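Local coordinates for protein formate dehydrogenase subunit beta (Desulfovibrio gigas, PDB 1H0H) that serves as the electron-transfer subunit of a periplasmic formate dehydrogenase, carrying three [4Fe-4S] clusters for the reversible two-electron oxidation of formate to carbon dioxide, at residues F103-Y113 / P125-K136. Residues are numbered along the deposited sequence; the frame is centred on the assembly and turned at random.
Sequences FTPKTKDLEDY and PRKVAESNQMAK. With SF4 (iron/sulfur cluster), chain N.
Met134 N points at Thr107 OG1 (3.0 Å) in an almost straight line, 177° at the hydrogen, one of two direct hydrogen bonds that join the loop 103-113 to the hairpin 125-136. The same hydroxyl gives its proton to Thr104 O, a grip allowed by chi1 of 47°, which sets OG1 between the backbone N and the carbonyl carbon; both its roles are thus used. Further along, Asn132 ND2 reaches Leu110 O (2.8 Å), with the acceptor lying in the amide plane, which helps to set the turn of the carboxamide. Water 3 bridges Lys108 O and Asn132 N, and water 2 probably links Phe103 O with Lys136 N.

Apolar contacts fill in between. Phe103 is wedged among three residues: its CD2 edge meets Met134 CB (3.6 Å), Pro125 CB packs against CE2 and CZ, and Lys136 lays its methylenes over one face in a CH-pi contact. Met134 runs out extended through chi2, which brings SD onto Tyr113 CB, and its final bend turns only the methyl CE to Leu110 CD1 (3.8 Å). The Tyr113 ring takes Lys127 CD squarely over its centre (3.6 Å to the centroid, 10° off the normal). CE still lies by the phenol end of the ring, and the chain then turns so that NZ is held by Val128 O and Ser131 O, tying the hairpin turn together.

Pro125 and Lys136 also border the [4Fe-4S] cluster bound by Cys72, Cys75, Cys80 and Cys120: Lys136 CD lies 3.5 Å from SF4 S3, while its ammonium bonds to Val101 O. The loop, with its 3-10 turn 105-109, thus runs from strand 101-103 to helix 113-119 across the two-stranded hairpin 126-127/134-135; Val116 of that helix touches Phe103 and Met134, and Ile92 of strand 92-94 also packs on Phe103.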
loop_
_atom_site.group_PDB
_atom_site.type_symbol
_atom_site.label_atom_id
_atom_site.label_comp_id
_atom_site.label_asym_id
_atom_site.label_seq_id
_atom_site.Cartn_x
_atom_site.Cartn_y
_atom_site.Cartn_z
ATOM N N PHE B 103 16.055 -15.810 -34.665
ATOM C CA PHE B 103 16.633 -14.840 -35.583
ATOM C C PHE B 103 18.014 -14.526 -35.041
ATOM O O PHE B 103 18.168 -14.204 -33.861
ATOM C CB PHE B 103 15.848 -13.530 -35.631
ATOM C CG PHE B 103 14.723 -13.506 -36.626
ATOM C CD1 PHE B 103 13.894 -14.590 -36.795
ATOM C CD2 PHE B 103 14.470 -12.353 -37.352
ATOM C CE1 PHE B 103 12.846 -14.527 -37.668
ATOM C CE2 PHE B 103 13.416 -12.282 -38.232
ATOM C CZ PHE B 103 12.599 -13.358 -38.399
ATOM N N THR B 104 19.010 -14.601 -35.898
ATOM C CA THR B 104 20.363 -14.274 -35.496
ATOM C C THR B 104 20.781 -12.950 -36.132
ATOM O O THR B 104 20.123 -12.448 -37.032
ATOM C CB THR B 104 21.340 -15.399 -35.941
ATOM O OG1 THR B 104 21.516 -15.372 -37.377
ATOM C CG2 THR B 104 20.760 -16.762 -35.708
ATOM N N PRO B 105 21.882 -12.378 -35.674
ATOM C CA PRO B 105 22.426 -11.176 -36.318
ATOM C C PRO B 105 22.760 -11.414 -37.791
ATOM O O PRO B 105 22.854 -10.432 -38.535
ATOM C CB PRO B 105 23.712 -10.917 -35.540
ATOM C CG PRO B 105 23.407 -11.492 -34.176
ATOM C CD PRO B 105 22.672 -12.791 -34.497
ATOM N N LYS B 106 22.948 -12.665 -38.201
ATOM C CA LYS B 106 23.203 -12.956 -39.600
ATOM C C LYS B 106 22.094 -12.402 -40.487
ATOM O O LYS B 106 22.269 -12.288 -41.702
ATOM C CB LYS B 106 23.394 -14.457 -39.851
ATOM C CG LYS B 106 24.693 -15.038 -39.304
ATOM C CD LYS B 106 25.701 -15.301 -40.402
ATOM C CE LYS B 106 26.297 -16.722 -40.295
ATOM N NZ LYS B 106 26.399 -17.213 -38.884
ATOM N N THR B 107 20.948 -12.069 -39.900
ATOM C CA THR B 107 19.893 -11.446 -40.691
ATOM C C THR B 107 20.347 -10.144 -41.328
ATOM O O THR B 107 19.784 -9.722 -42.332
ATOM C CB THR B 107 18.612 -11.187 -39.875
ATOM O OG1 THR B 107 18.941 -10.569 -38.623
ATOM C CG2 THR B 107 17.936 -12.481 -39.511
ATOM N N LYS B 108 21.352 -9.506 -40.744
ATOM C CA LYS B 108 21.881 -8.258 -41.283
ATOM C C LYS B 108 22.315 -8.378 -42.755
ATOM O O LYS B 108 22.253 -7.397 -43.516
ATOM C CB LYS B 108 23.078 -7.815 -40.431
ATOM C CG LYS B 108 23.546 -6.394 -40.687
ATOM C CD LYS B 108 24.681 -5.979 -39.748
ATOM C CE LYS B 108 25.461 -4.797 -40.339
ATOM N NZ LYS B 108 25.706 -3.720 -39.331
ATOM N N ASP B 109 22.760 -9.571 -43.145
ATOM C CA ASP B 109 23.258 -9.817 -44.502
ATOM C C ASP B 109 22.190 -10.246 -45.484
ATOM O O ASP B 109 22.505 -10.540 -46.635
ATOM C CB ASP B 109 24.319 -10.931 -44.536
ATOM C CG ASP B 109 25.494 -10.672 -43.627
ATOM O OD1 ASP B 109 25.838 -9.494 -43.402
ATOM O OD2 ASP B 109 26.144 -11.616 -43.113
ATOM N N LEU B 110 20.952 -10.371 -45.040
ATOM C CA LEU B 110 19.883 -10.698 -45.967
ATOM C C LEU B 110 19.678 -9.516 -46.924
ATOM O O LEU B 110 19.596 -8.360 -46.504
ATOM C CB LEU B 110 18.588 -10.990 -45.211
ATOM C CG LEU B 110 18.617 -12.262 -44.370
ATOM C CD1 LEU B 110 17.365 -12.363 -43.499
ATOM C CD2 LEU B 110 18.766 -13.468 -45.283
ATOM N N GLU B 111 19.621 -9.790 -48.214
ATOM C CA GLU B 111 19.311 -8.704 -49.128
ATOM C C GLU B 111 17.799 -8.421 -49.117
ATOM O O GLU B 111 17.387 -7.272 -49.263
ATOM C CB GLU B 111 19.846 -8.957 -50.541
ATOM C CG GLU B 111 19.135 -10.035 -51.334
ATOM C CD GLU B 111 19.713 -10.217 -52.733
ATOM O OE1 GLU B 111 20.952 -10.109 -52.900
ATOM O OE2 GLU B 111 18.929 -10.474 -53.676
ATOM N N ASP B 112 16.986 -9.459 -48.908
ATOM C CA ASP B 112 15.541 -9.287 -48.959
ATOM C C ASP B 112 14.848 -9.486 -47.613
ATOM O O ASP B 112 14.204 -10.496 -47.346
ATOM C CB ASP B 112 14.931 -10.201 -50.016
ATOM C CG ASP B 112 13.446 -9.948 -50.214
ATOM O OD1 ASP B 112 12.932 -8.927 -49.695
ATOM O OD2 ASP B 112 12.725 -10.723 -50.894
ATOM N N TYR B 113 14.947 -8.501 -46.753
ATOM C CA TYR B 113 14.302 -8.669 -45.471
ATOM C C TYR B 113 12.779 -8.489 -45.530
ATOM O O TYR B 113 12.071 -9.045 -44.706
ATOM C CB TYR B 113 14.875 -7.696 -44.457
ATOM C CG TYR B 113 14.378 -6.292 -44.666
ATOM C CD1 TYR B 113 13.171 -5.893 -44.141
ATOM C CD2 TYR B 113 15.118 -5.369 -45.395
ATOM C CE1 TYR B 113 12.709 -4.617 -44.314
ATOM C CE2 TYR B 113 14.660 -4.079 -45.573
ATOM C CZ TYR B 113 13.452 -3.721 -45.030
ATOM O OH TYR B 113 12.951 -2.443 -45.179
ATOM N N PRO B 125 8.230 -10.248 -36.775
ATOM C CA PRO B 125 9.647 -9.828 -36.870
ATOM C C PRO B 125 9.851 -8.345 -37.135
ATOM O O PRO B 125 9.081 -7.746 -37.876
ATOM C CB PRO B 125 10.181 -10.583 -38.095
ATOM C CG PRO B 125 9.103 -11.444 -38.600
ATOM C CD PRO B 125 7.847 -11.169 -37.863
ATOM N N ARG B 126 10.916 -7.777 -36.588
ATOM C CA ARG B 126 11.155 -6.334 -36.769
ATOM C C ARG B 126 12.616 -6.013 -37.070
ATOM O O ARG B 126 13.515 -6.653 -36.560
ATOM C CB ARG B 126 10.674 -5.561 -35.533
ATOM C CG ARG B 126 9.180 -5.609 -35.337
ATOM C CD ARG B 126 8.417 -4.782 -36.334
ATOM N NE ARG B 126 6.976 -4.791 -36.120
ATOM C CZ ARG B 126 6.146 -5.657 -36.687
ATOM N NH1 ARG B 126 6.601 -6.625 -37.480
ATOM N NH2 ARG B 126 4.861 -5.568 -36.430
ATOM N N LYS B 127 12.825 -5.018 -37.922
ATOM C CA LYS B 127 14.147 -4.616 -38.354
ATOM C C LYS B 127 14.644 -3.404 -37.573
ATOM O O LYS B 127 13.896 -2.465 -37.339
ATOM C CB LYS B 127 14.078 -4.208 -39.828
ATOM C CG LYS B 127 15.431 -4.028 -40.498
ATOM C CD LYS B 127 15.276 -3.410 -41.925
ATOM C CE LYS B 127 14.968 -1.901 -41.876
ATOM N NZ LYS B 127 16.159 -1.025 -41.630
ATOM N N VAL B 128 15.929 -3.408 -37.219
ATOM C CA VAL B 128 16.536 -2.248 -36.573
ATOM C C VAL B 128 16.676 -1.153 -37.653
ATOM O O VAL B 128 16.821 -1.453 -38.843
ATOM C CB VAL B 128 17.927 -2.598 -36.023
ATOM C CG1 VAL B 128 18.913 -2.763 -37.178
ATOM C CG2 VAL B 128 18.406 -1.547 -35.018
ATOM N N ALA B 129 16.648 0.108 -37.257
ATOM C CA ALA B 129 16.691 1.182 -38.247
ATOM C C ALA B 129 17.907 1.176 -39.163
ATOM O O ALA B 129 17.790 1.324 -40.386
ATOM C CB ALA B 129 16.589 2.550 -37.549
ATOM N N GLU B 130 19.082 1.010 -38.578
ATOM C CA GLU B 130 20.301 1.266 -39.328
ATOM C C GLU B 130 20.795 0.166 -40.298
ATOM O O GLU B 130 21.767 0.380 -41.019
ATOM C CB GLU B 130 21.400 1.676 -38.339
ATOM C CG GLU B 130 21.056 2.915 -37.506
ATOM C CD GLU B 130 20.125 2.650 -36.318
ATOM O OE1 GLU B 130 19.594 1.525 -36.186
ATOM O OE2 GLU B 130 19.920 3.582 -35.509
ATOM N N SER B 131 20.120 -0.981 -40.343
ATOM C CA SER B 131 20.554 -2.080 -41.196
ATOM C C SER B 131 19.403 -3.043 -41.399
ATOM O O SER B 131 18.267 -2.750 -41.001
ATOM C CB SER B 131 21.724 -2.830 -40.556
ATOM O OG SER B 131 21.279 -3.713 -39.545
ATOM N N ASN B 132 19.689 -4.176 -42.035
ATOM C CA ASN B 132 18.670 -5.188 -42.272
ATOM C C ASN B 132 18.536 -6.180 -41.133
ATOM O O ASN B 132 17.770 -7.132 -41.238
ATOM C CB ASN B 132 18.942 -5.959 -43.556
ATOM C CG ASN B 132 18.616 -5.168 -44.781
ATOM O OD1 ASN B 132 18.201 -4.021 -44.689
ATOM N ND2 ASN B 132 18.825 -5.771 -45.959
ATOM N N GLN B 133 19.288 -5.974 -40.059
ATOM C CA GLN B 133 19.198 -6.894 -38.942
ATOM C C GLN B 133 17.809 -6.914 -38.352
ATOM O O GLN B 133 17.218 -5.856 -38.126
ATOM C CB GLN B 133 20.187 -6.536 -37.838
ATOM C CG GLN B 133 20.402 -7.678 -36.878
ATOM C CD GLN B 133 21.571 -7.431 -35.942
ATOM O OE1 GLN B 133 22.547 -6.766 -36.324
ATOM N NE2 GLN B 133 21.495 -7.978 -34.739
ATOM N N MET B 134 17.327 -8.111 -38.051
ATOM C CA MET B 134 16.002 -8.300 -37.470
ATOM C C MET B 134 16.044 -9.095 -36.164
ATOM O O MET B 134 16.918 -9.927 -35.958
ATOM C CB MET B 134 15.091 -8.991 -38.475
ATOM C CG MET B 134 14.725 -8.121 -39.699
ATOM S SD MET B 134 13.746 -9.034 -40.923
ATOM C CE MET B 134 14.951 -10.265 -41.417
ATOM N N ALA B 135 15.092 -8.845 -35.269
ATOM C CA ALA B 135 15.038 -9.585 -34.013
ATOM C C ALA B 135 13.593 -9.755 -33.579
ATOM O O ALA B 135 12.706 -9.104 -34.120
ATOM C CB ALA B 135 15.880 -8.893 -32.916
ATOM N N LYS B 136 13.379 -10.651 -32.621
ATOM C CA LYS B 136 12.067 -11.007 -32.097
ATOM C C LYS B 136 12.341 -11.946 -30.922
ATOM O O LYS B 136 13.502 -12.207 -30.594
ATOM C CB LYS B 136 11.241 -11.741 -33.169
ATOM C CG LYS B 136 11.852 -13.078 -33.562
ATOM C CD LYS B 136 10.908 -13.942 -34.446
ATOM C CE LYS B 136 11.397 -15.417 -34.533
ATOM N NZ LYS B 136 11.380 -16.082 -33.149
HETATM FE FE1 SF4 N . 6.303 -15.115 -37.545
HETATM FE FE2 SF4 N . 7.555 -16.082 -35.285
HETATM FE FE3 SF4 N . 6.055 -17.812 -37.008
HETATM FE FE4 SF4 N . 8.447 -16.733 -37.878
HETATM S S1 SF4 N . 8.155 -18.302 -36.127
HETATM S S2 SF4 N . 6.604 -16.804 -39.060
HETATM S S3 SF4 N . 8.400 -14.619 -36.822
HETATM S S4 SF4 N . 5.250 -16.025 -35.659
HETATM O O HOH W 1 14.802 -14.802 -32.192
HETATM O O HOH W 2 16.121 -12.373 -32.489
HETATM O O HOH W 3 22.245 -4.837 -43.448
#